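Local coordinates for uncharacterized protein lp_0118 (Lactobacillus plantarum, PDB 3K2Y) that is uncharacterized, but carries a HIRAN domain and probably binds nucleic acid, at residues V19-I22 with V23-L26; Y71-L74 with M75-Q79; Y62-R65 with Y66-Q69; V87-Q91 with K92-E96. One frame throughout, in Å; residues are numbered along the deposited sequence.

Contact 1 of 4, residues V19-I22 with V23-L26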
loop_
_atom_site.group_PDB
_atom_site.type_symbol
_atom_site.label_atom_id
_atom_site.label_comp_id
_atom_site.label_asym_id
_atom_site.label_seq_id
_atom_site.Cartn_x
_atom_site.Cartn_y
_atom_site.Cartn_z
ATOM N N VAL A 19 4.656 6.240 7.142
ATOM C CA VAL A 19 5.217 5.491 8.265
ATOM C C VAL A 19 5.117 6.306 9.554
ATOM O O VAL A 19 5.669 7.400 9.653
ATOM C CB VAL A 19 6.693 5.132 8.015
ATOM C CG1 VAL A 19 7.237 4.335 9.191
ATOM C CG2 VAL A 19 6.823 4.336 6.717
ATOM N N ASP A 20 4.416 5.752 10.539
ATOM C CA ASP A 20 4.204 6.412 11.824
ATOM C C ASP A 20 5.425 7.042 12.487
ATOM O O ASP A 20 5.649 8.251 12.393
ATOM C CB ASP A 20 3.557 5.437 12.809
ATOM C CG ASP A 20 2.148 5.077 12.417
ATOM O OD1 ASP A 20 1.403 5.993 12.007
ATOM O OD2 ASP A 20 1.772 3.889 12.528
ATOM N N ASP A 21 6.198 6.216 13.179
ATOM C CA ASP A 21 7.382 6.677 13.887
ATOM C C ASP A 21 8.487 7.081 12.918
ATOM O O ASP A 21 9.616 7.346 13.327
ATOM C CB ASP A 21 7.883 5.563 14.806
ATOM C CG ASP A 21 8.253 6.063 16.183
ATOM O OD1 ASP A 21 9.077 6.997 16.273
ATOM O OD2 ASP A 21 7.723 5.517 17.176
ATOM N N ILE A 22 8.144 7.139 11.635
ATOM C CA ILE A 22 9.089 7.476 10.576
ATOM C C ILE A 22 10.195 8.459 10.971
ATOM O O ILE A 22 11.362 8.244 10.637
ATOM C CB ILE A 22 8.334 8.010 9.322
ATOM C CG1 ILE A 22 9.078 7.603 8.046
ATOM C CG2 ILE A 22 8.165 9.523 9.397
ATOM C CD1 ILE A 22 10.432 8.235 7.864
ATOM N N VAL A 23 9.840 9.522 11.689
ATOM C CA VAL A 23 10.821 10.529 12.092
ATOM C C VAL A 23 11.904 10.009 13.046
ATOM O O VAL A 23 13.095 10.254 12.836
ATOM C CB VAL A 23 10.118 11.752 12.734
ATOM C CG1 VAL A 23 9.293 11.321 13.934
ATOM C CG2 VAL A 23 11.146 12.787 13.136
ATOM N N ALA A 24 11.496 9.288 14.086
ATOM C CA ALA A 24 12.441 8.750 15.057
ATOM C C ALA A 24 13.215 7.556 14.502
ATOM O O ALA A 24 14.391 7.369 14.820
ATOM C CB ALA A 24 11.707 8.348 16.333
ATOM N N THR A 25 12.550 6.752 13.673
ATOM C CA THR A 25 13.172 5.573 13.082
ATOM C C THR A 25 14.329 5.926 12.150
ATOM O O THR A 25 15.331 5.212 12.101
ATOM C CB THR A 25 12.135 4.728 12.317
ATOM O OG1 THR A 25 11.194 4.184 13.249
ATOM C CG2 THR A 25 12.814 3.590 11.563
ATOM N N LEU A 26 14.196 7.023 11.412
ATOM C CA LEU A 26 15.263 7.442 10.511
ATOM C C LEU A 26 16.480 7.825 11.349
ATOM O O LEU A 26 17.550 8.127 10.818
ATOM C CB LEU A 26 14.821 8.640 9.663
ATOM C CG LEU A 26 13.666 8.437 8.675
ATOM C CD1 LEU A 26 13.461 9.716 7.873
ATOM C CD2 LEU A 26 13.970 7.276 7.740
#
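The outermost methyl of I22, CD1, presses on the branch point of L26, with I22 CD1 at 3.3 Å from L26 CG and 3.4 Å from L26 CD1. The two side chains slant across one another one helical turn apart. L26 reaches this place because its CG stands opposite its own carbonyl carbon (chi1 -64°), which also lays CG against the backbone, 3.0 Å from I22 O. That same oxygen is bonded by L26 N at 3.2 Å, so the leucine meets I22 through both backbone and side chain. Were an alanine to stand in for L26, its CG and both terminal methyls would be gone, and I22 CD1 would probably face a gap and be freer to turn.

One residue earlier the pattern repeats in the backbone: T25 N is bonded to D21 O at 3.0 Å in an almost straight line (170°), while A24 N adds a weak bond to the same acceptor. Beside it the carboxylate of D21 leans over the methyl of A24, with D21 OD1 3.0 Å from A24 CB.

Further out, I22 also packs on E16 and Q93, L26 on Q90 and T25 on A58, which covers the inner flank of the turn, while D21, V23 and A24 lie on the exposed one. T25 O is hydrogen-bonded by T28 OG1 as the chain leaves. The arrangement is that of a single-turn helix whose opening carbonyls, D21 O and I22 O, accept the amides of T25 and L26, inserted in the long connection that follows strand 4-14 of the HIRAN barrel.

Contact 2 of 4, residues Y71-L74 with M75-Q79; sequences YATL and MDQGQ
The amide oxygen of Q79 lies against the flank of L74, close to the whole side chain: Q79 OE1 is 3.1 Å from L74 CB and 3.2 Å from L74 CD2. The glutamine runs back across the leucine at a slant, its chain extended beyond CG, and on the way its CG passes 3.2 Å from L74 O. With an alanine in place of Q79, the amide and CG would be missing, and the side of L74 would probably lose its cover from this turn.

What brings Q79 back over L74 is a Schellman motif, which ends helix 68-76: Q79 N bonds to L74 O at 3.2 Å, G78 N bonds to M75 O inside it, and G78 takes the positive phi (92°) of the C-prime residue. L74 O also accepts Q77 N, and the two donors approach from opposite faces of its carbonyl plane.

On the exposed side T73 and Q77 meet obliquely, T73 CG2 touching Q77 OE1 at 3.5 Å, while the hydroxyl of T73 turns back to Q69 O. The methionine goes the other way. M75 CG lies 3.4 Å from Y71 O, the acceptor of M75 N, and a bend at chi3 (84°) finishes a side chain that packs on L37, R39 and L81 of the barrel. D76 follows the helix edge, where its OD1 forms a salt bridge with R39 NH1.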
loop_
_atom_site.group_PDB
_atom_site.type_symbol
_atom_site.label_atom_id
_atom_site.label_comp_id
_atom_site.label_asym_id
_atom_site.label_seq_id
_atom_site.Cartn_x
_atom_site.Cartn_y
_atom_site.Cartn_z
ATOM N N TYR A 71 13.448 -7.647 -8.051
ATOM C CA TYR A 71 13.737 -8.179 -6.728
ATOM C C TYR A 71 12.588 -9.016 -6.180
ATOM O O TYR A 71 12.807 -9.993 -5.456
ATOM C CB TYR A 71 14.080 -7.024 -5.794
ATOM C CG TYR A 71 15.195 -6.173 -6.346
ATOM C CD1 TYR A 71 16.498 -6.669 -6.423
ATOM C CD2 TYR A 71 14.946 -4.894 -6.838
ATOM C CE1 TYR A 71 17.520 -5.915 -6.976
ATOM C CE2 TYR A 71 15.965 -4.128 -7.396
ATOM C CZ TYR A 71 17.247 -4.645 -7.460
ATOM O OH TYR A 71 18.263 -3.892 -7.998
ATOM N N ALA A 72 11.366 -8.637 -6.542
ATOM C CA ALA A 72 10.180 -9.361 -6.106
ATOM C C ALA A 72 10.253 -10.793 -6.626
ATOM O O ALA A 72 9.926 -11.740 -5.911
ATOM C CB ALA A 72 8.927 -8.677 -6.633
ATOM N N THR A 73 10.693 -10.939 -7.871
ATOM C CA THR A 73 10.817 -12.254 -8.493
ATOM C C THR A 73 11.939 -13.062 -7.840
ATOM O O THR A 73 11.783 -14.257 -7.583
ATOM C CB THR A 73 11.102 -12.129 -10.007
ATOM O OG1 THR A 73 10.087 -11.323 -10.618
ATOM C CG2 THR A 73 11.112 -13.506 -10.667
ATOM N N LEU A 74 13.067 -12.408 -7.569
ATOM C CA LEU A 74 14.199 -13.083 -6.934
ATOM C C LEU A 74 13.856 -13.597 -5.542
ATOM O O LEU A 74 14.253 -14.703 -5.170
ATOM C CB LEU A 74 15.401 -12.142 -6.832
ATOM C CG LEU A 74 16.025 -11.677 -8.147
ATOM C CD1 LEU A 74 17.216 -10.771 -7.854
ATOM C CD2 LEU A 74 16.459 -12.889 -8.964
ATOM N N MET A 75 13.131 -12.791 -4.769
ATOM C CA MET A 75 12.751 -13.173 -3.415
ATOM C C MET A 75 11.773 -14.346 -3.437
ATOM O O MET A 75 11.786 -15.185 -2.535
ATOM C CB MET A 75 12.158 -11.962 -2.659
ATOM C CG MET A 75 13.213 -10.916 -2.251
ATOM S SD MET A 75 12.641 -9.281 -1.641
ATOM C CE MET A 75 12.343 -9.630 0.092
ATOM N N ASP A 76 10.941 -14.415 -4.474
ATOM C CA ASP A 76 9.978 -15.512 -4.599
ATOM C C ASP A 76 10.676 -16.817 -4.949
ATOM O O ASP A 76 10.112 -17.897 -4.779
ATOM C CB ASP A 76 8.927 -15.211 -5.669
ATOM C CG ASP A 76 7.892 -14.215 -5.202
ATOM O OD1 ASP A 76 7.645 -14.145 -3.976
ATOM O OD2 ASP A 76 7.314 -13.512 -6.058
ATOM N N GLN A 77 11.905 -16.710 -5.444
ATOM C CA GLN A 77 12.689 -17.884 -5.806
ATOM C C GLN A 77 13.516 -18.362 -4.618
ATOM O O GLN A 77 14.350 -19.256 -4.759
ATOM C CB GLN A 77 13.616 -17.563 -6.977
ATOM C CG GLN A 77 12.882 -17.136 -8.231
ATOM C CD GLN A 77 13.824 -16.760 -9.352
ATOM O OE1 GLN A 77 13.404 -16.191 -10.358
ATOM N NE2 GLN A 77 15.103 -17.081 -9.189
ATOM N N GLY A 78 13.288 -17.744 -3.459
ATOM C CA GLY A 78 13.997 -18.117 -2.247
ATOM C C GLY A 78 15.271 -17.347 -1.944
ATOM O O GLY A 78 15.897 -17.567 -0.905
ATOM N N GLN A 79 15.670 -16.443 -2.834
ATOM C CA GLN A 79 16.893 -15.675 -2.615
ATOM C C GLN A 79 16.790 -14.774 -1.387
ATOM O O GLN A 79 15.760 -14.139 -1.151
ATOM C CB GLN A 79 17.226 -14.827 -3.845
ATOM C CG GLN A 79 17.305 -15.615 -5.144
ATOM C CD GLN A 79 18.113 -14.902 -6.214
ATOM O OE1 GLN A 79 18.077 -13.675 -6.323
ATOM N NE2 GLN A 79 18.837 -15.669 -7.017
#

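Contact 3 of 4, residues Y62-R65 with Y66-Q69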
loop_
_atom_site.group_PDB
_atom_site.type_symbol
_atom_site.label_atom_id
_atom_site.label_comp_id
_atom_site.label_asym_id
_atom_site.label_seq_id
_atom_site.Cartn_x
_atom_site.Cartn_y
_atom_site.Cartn_z
ATOM N N TYR A 62 8.962 1.430 1.456
ATOM C CA TYR A 62 8.923 0.395 0.427
ATOM C C TYR A 62 9.912 0.664 -0.688
ATOM O O TYR A 62 10.378 1.791 -0.856
ATOM C CB TYR A 62 7.532 0.312 -0.204
ATOM C CG TYR A 62 6.483 -0.292 0.686
ATOM C CD1 TYR A 62 5.843 0.467 1.662
ATOM C CD2 TYR A 62 6.155 -1.640 0.576
ATOM C CE1 TYR A 62 4.904 -0.107 2.513
ATOM C CE2 TYR A 62 5.222 -2.221 1.418
ATOM C CZ TYR A 62 4.602 -1.453 2.386
ATOM O OH TYR A 62 3.709 -2.049 3.241
ATOM N N ILE A 63 10.228 -0.381 -1.450
ATOM C CA ILE A 63 11.119 -0.237 -2.599
ATOM C C ILE A 63 10.211 0.424 -3.631
ATOM O O ILE A 63 9.083 -0.025 -3.823
ATOM C CB ILE A 63 11.562 -1.608 -3.176
ATOM C CG1 ILE A 63 12.290 -2.438 -2.111
ATOM C CG2 ILE A 63 12.444 -1.391 -4.403
ATOM C CD1 ILE A 63 13.681 -1.959 -1.781
ATOM N N ALA A 64 10.686 1.481 -4.282
ATOM C CA ALA A 64 9.894 2.183 -5.292
ATOM C C ALA A 64 9.264 1.205 -6.283
ATOM O O ALA A 64 9.905 0.245 -6.714
ATOM C CB ALA A 64 10.762 3.187 -6.024
ATOM N N ARG A 65 8.008 1.463 -6.638
ATOM C CA ARG A 65 7.247 0.618 -7.561
ATOM C C ARG A 65 7.911 0.380 -8.917
ATOM O O ARG A 65 7.713 -0.671 -9.533
ATOM C CB ARG A 65 5.846 1.205 -7.768
ATOM C CG ARG A 65 4.970 0.425 -8.737
ATOM C CD ARG A 65 3.560 0.993 -8.788
ATOM N NE ARG A 65 2.834 0.772 -7.538
ATOM C CZ ARG A 65 1.640 1.290 -7.261
ATOM N NH1 ARG A 65 1.027 2.068 -8.145
ATOM N NH2 ARG A 65 1.058 1.030 -6.099
ATOM N N TYR A 66 8.695 1.348 -9.384
ATOM C CA TYR A 66 9.380 1.208 -10.667
ATOM C C TYR A 66 10.708 0.451 -10.525
ATOM O O TYR A 66 11.530 0.450 -11.442
ATOM C CB TYR A 66 9.619 2.589 -11.286
ATOM C CG TYR A 66 10.431 3.511 -10.413
ATOM C CD1 TYR A 66 11.820 3.552 -10.508
ATOM C CD2 TYR A 66 9.810 4.312 -9.455
ATOM C CE1 TYR A 66 12.575 4.368 -9.667
ATOM C CE2 TYR A 66 10.552 5.128 -8.608
ATOM C CZ TYR A 66 11.932 5.151 -8.718
ATOM O OH TYR A 66 12.662 5.951 -7.872
ATOM N N GLN A 67 10.904 -0.192 -9.375
ATOM C CA GLN A 67 12.117 -0.967 -9.099
ATOM C C GLN A 67 11.726 -2.264 -8.386
ATOM O O GLN A 67 12.580 -3.023 -7.930
ATOM C CB GLN A 67 13.071 -0.161 -8.205
ATOM C CG GLN A 67 13.377 1.231 -8.721
ATOM C CD GLN A 67 14.357 1.994 -7.850
ATOM O OE1 GLN A 67 14.130 2.186 -6.655
ATOM N NE2 GLN A 67 15.455 2.442 -8.450
ATOM N N ASN A 68 10.421 -2.500 -8.309
ATOM C CA ASN A 68 9.836 -3.662 -7.642
ATOM C C ASN A 68 10.046 -5.030 -8.276
ATOM O O ASN A 68 10.734 -5.885 -7.721
ATOM C CB ASN A 68 8.330 -3.443 -7.486
ATOM C CG ASN A 68 7.947 -3.088 -6.086
ATOM O OD1 ASN A 68 6.819 -2.671 -5.825
ATOM N ND2 ASN A 68 8.883 -3.264 -5.158
ATOM N N GLN A 69 9.398 -5.222 -9.423
ATOM C CA GLN A 69 9.416 -6.465 -10.193
ATOM C C GLN A 69 10.626 -7.391 -10.081
ATOM O O GLN A 69 10.496 -8.524 -9.620
ATOM C CB GLN A 69 9.162 -6.146 -11.674
ATOM C CG GLN A 69 9.469 -7.288 -12.630
ATOM C CD GLN A 69 10.208 -6.817 -13.872
ATOM O OE1 GLN A 69 9.703 -5.990 -14.636
ATOM N NE2 GLN A 69 11.415 -7.341 -14.078
#
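Y66 folds back so that one face of its ring covers the methyl of A64, two residues earlier. Its CB sits beside the preceding peptide, 3.7 Å from R65 C. From there CG is wedged between the backbone N and the carbonyl carbon (chi1 58°), a less common but regular rotamer that swings the ring over A64. CD2 approaches A64 CB to 3.7 Å; the closest approach comes at the next atom, Y66 CE2, 3.2 Å from A64 CB. CZ follows at 3.5 Å from that methyl, and the hydroxyl oxygen ends 3.8 Å from it. T12 of strand 4-14 also touches the tyrosine.

Q67 reaches A64 too, its amide OE1 lying 3.6 Å from A64 CB while it accepts a hydrogen bond from T12 N. At its root Q67 CB meets I63 CG2, the two side chains crossing at about a right angle, and I63 itself goes on into the barrel between V11, I50 and V52.

The backbone closes the turn: Q67 N bonds to A64 O at 2.9 Å, the donor standing 47° out of the carbonyl plane, and the backbone angles of R65 and Y66 are those of a type I beta turn. A weak bond from N68 N to R65 O leads on toward the helix. This tight turn is the junction by which strand 59-63 of the six-stranded antiparallel HIRAN barrel passes into helix 68-76.

Contact 4 of 4, residues V87-Q91 with K92-E96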
loop_
_atom_site.group_PDB
_atom_site.type_symbol
_atom_site.label_atom_id
_atom_site.label_comp_id
_atom_site.label_asym_id
_atom_site.label_seq_id
_atom_site.Cartn_x
_atom_site.Cartn_y
_atom_site.Cartn_z
ATOM N N VAL A 87 22.303 6.374 0.602
ATOM C CA VAL A 87 22.055 7.816 0.709
ATOM C C VAL A 87 20.909 8.045 1.689
ATOM O O VAL A 87 19.952 7.275 1.709
ATOM C CB VAL A 87 21.663 8.411 -0.656
ATOM C CG1 VAL A 87 21.218 9.856 -0.491
ATOM C CG2 VAL A 87 22.833 8.329 -1.604
ATOM N N LEU A 88 20.986 9.102 2.492
ATOM C CA LEU A 88 19.917 9.339 3.451
ATOM C C LEU A 88 19.082 10.604 3.247
ATOM O O LEU A 88 17.863 10.509 3.139
ATOM C CB LEU A 88 20.508 9.366 4.862
ATOM C CG LEU A 88 19.533 9.677 6.000
ATOM C CD1 LEU A 88 18.463 8.600 6.098
ATOM C CD2 LEU A 88 20.274 9.823 7.320
ATOM N N ASP A 89 19.711 11.779 3.195
ATOM C CA ASP A 89 18.961 13.032 3.015
ATOM C C ASP A 89 17.766 13.046 3.977
ATOM O O ASP A 89 16.627 13.285 3.582
ATOM C CB ASP A 89 18.490 13.186 1.567
ATOM C CG ASP A 89 19.628 13.498 0.615
ATOM O OD1 ASP A 89 20.719 13.873 1.093
ATOM O OD2 ASP A 89 19.525 13.395 -0.626
ATOM N N GLN A 90 18.056 12.793 5.247
ATOM C CA GLN A 90 17.063 12.710 6.315
ATOM C C GLN A 90 16.006 13.800 6.510
ATOM O O GLN A 90 14.948 13.527 7.073
ATOM C CB GLN A 90 17.788 12.504 7.636
ATOM C CG GLN A 90 16.865 12.242 8.795
ATOM C CD GLN A 90 17.626 11.899 10.047
ATOM O OE1 GLN A 90 18.555 12.610 10.431
ATOM N NE2 GLN A 90 17.239 10.805 10.698
ATOM N N GLN A 91 16.274 15.030 6.090
ATOM C CA GLN A 91 15.272 16.073 6.276
ATOM C C GLN A 91 14.215 16.022 5.192
ATOM O O GLN A 91 13.121 16.567 5.343
ATOM C CB GLN A 91 15.934 17.452 6.302
ATOM C CG GLN A 91 16.847 17.682 7.494
ATOM C CD GLN A 91 16.121 17.564 8.817
ATOM O OE1 GLN A 91 14.986 18.022 8.952
ATOM N NE2 GLN A 91 16.772 16.948 9.799
ATOM N N LYS A 92 14.556 15.367 4.091
ATOM C CA LYS A 92 13.636 15.222 2.979
ATOM C C LYS A 92 13.082 13.809 3.082
ATOM O O LYS A 92 12.278 13.375 2.262
ATOM C CB LYS A 92 14.373 15.410 1.655
ATOM C CG LYS A 92 15.023 16.773 1.514
ATOM C CD LYS A 92 15.733 16.912 0.179
ATOM C CE LYS A 92 14.782 16.715 -0.993
ATOM N NZ LYS A 92 15.524 16.850 -2.279
ATOM N N GLN A 93 13.521 13.106 4.122
ATOM C CA GLN A 93 13.109 11.733 4.370
ATOM C C GLN A 93 13.413 10.897 3.131
ATOM O O GLN A 93 12.606 10.063 2.720
ATOM C CB GLN A 93 11.617 11.679 4.695
ATOM C CG GLN A 93 11.222 12.504 5.908
ATOM C CD GLN A 93 9.763 12.330 6.269
ATOM O OE1 GLN A 93 8.881 12.554 5.442
ATOM N NE2 GLN A 93 9.501 11.925 7.509
ATOM N N HIS A 94 14.581 11.137 2.540
ATOM C CA HIS A 94 15.015 10.412 1.351
ATOM C C HIS A 94 15.723 9.144 1.821
ATOM O O HIS A 94 16.100 9.038 2.988
ATOM C CB HIS A 94 15.968 11.281 0.523
ATOM C CG HIS A 94 16.281 10.721 -0.832
ATOM N ND1 HIS A 94 15.370 10.717 -1.866
ATOM C CD2 HIS A 94 17.405 10.145 -1.320
ATOM C CE1 HIS A 94 15.921 10.163 -2.934
ATOM N NE2 HIS A 94 17.155 9.808 -2.628
ATOM N N LEU A 95 15.894 8.178 0.925
ATOM C CA LEU A 95 16.552 6.934 1.304
ATOM C C LEU A 95 16.833 6.067 0.094
ATOM O O LEU A 95 15.912 5.642 -0.604
ATOM C CB LEU A 95 15.676 6.143 2.282
ATOM C CG LEU A 95 16.331 5.508 3.513
ATOM C CD1 LEU A 95 15.414 4.427 4.063
ATOM C CD2 LEU A 95 17.677 4.911 3.148
ATOM N N GLU A 96 18.113 5.808 -0.150
ATOM C CA GLU A 96 18.529 4.965 -1.259
ATOM C C GLU A 96 19.386 3.833 -0.697
ATOM O O GLU A 96 20.038 3.990 0.340
ATOM C CB GLU A 96 19.300 5.786 -2.296
ATOM C CG GLU A 96 18.438 6.826 -3.001
ATOM C CD GLU A 96 19.162 7.531 -4.138
ATOM O OE1 GLU A 96 19.659 6.839 -5.054
ATOM O OE2 GLU A 96 19.224 8.780 -4.117
#
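D89 and H94 run alongside each other in the same direction, D89 CB only 3.3 Å from H94 CB, their carboxylate and imidazole planes turned 40° from each other. Beneath them D89 O is a doubly used acceptor. H94 N reaches it at 3.1 Å in a nearly straight bond (174°), and K92 N at 3.0 Å; the two donors come from opposite faces of the carbonyl plane.

Together these bonds close a beta hairpin between strands 80-87 and 96-103. A type I turn from D89 to K92 reverses the chain, and Q93, with positive phi, completes a four-residue loop before H94 turns back beside D89. A weak bond, Q93 N to Q90 O, runs within that loop. Regular pairing resumes at V87 and E96, an antiparallel hydrogen-bonded pair in which both backbone groups are used: E96 N gives to V87 O at 3.0 Å and V87 N to E96 O at 3.3 Å. V87 O has further company in the CA-H of L95.

One nitrogen of the imidazole is paired two residues on: H94 NE2 donates to E96 OE2 at 2.7 Å, the oxygen lying in the ring plane and being met on its anti side, which fixes the tilt of the ring. V87 CG1 lies at the edge of the same ring, 3.9 Å from H94 CD2. L95 points the other way, toward V13 and V85 of the barrel, and L88 packs on L29 and V31.

All four contacts are local turns or helix ends in the connections between barrel strands. Contacts 1 and 3 are partly buried; contacts 2 and 4 lie at the surface. Contacts 3 and 2 adjoin in sequence and share helix 68-76, one leading into it and the other ending it. Contacts 1 and 4 touch, Q90 and Q93 of the hairpin loop packing on L26 and I22. Contact 2 lies opposite both across the chain's centre, its centre about 27 Å from that of contact 1. Apolar touches mark contacts 1 and 3, a glycine-dependent helix end contact 2, and a histidine-carboxylate bond contact 4.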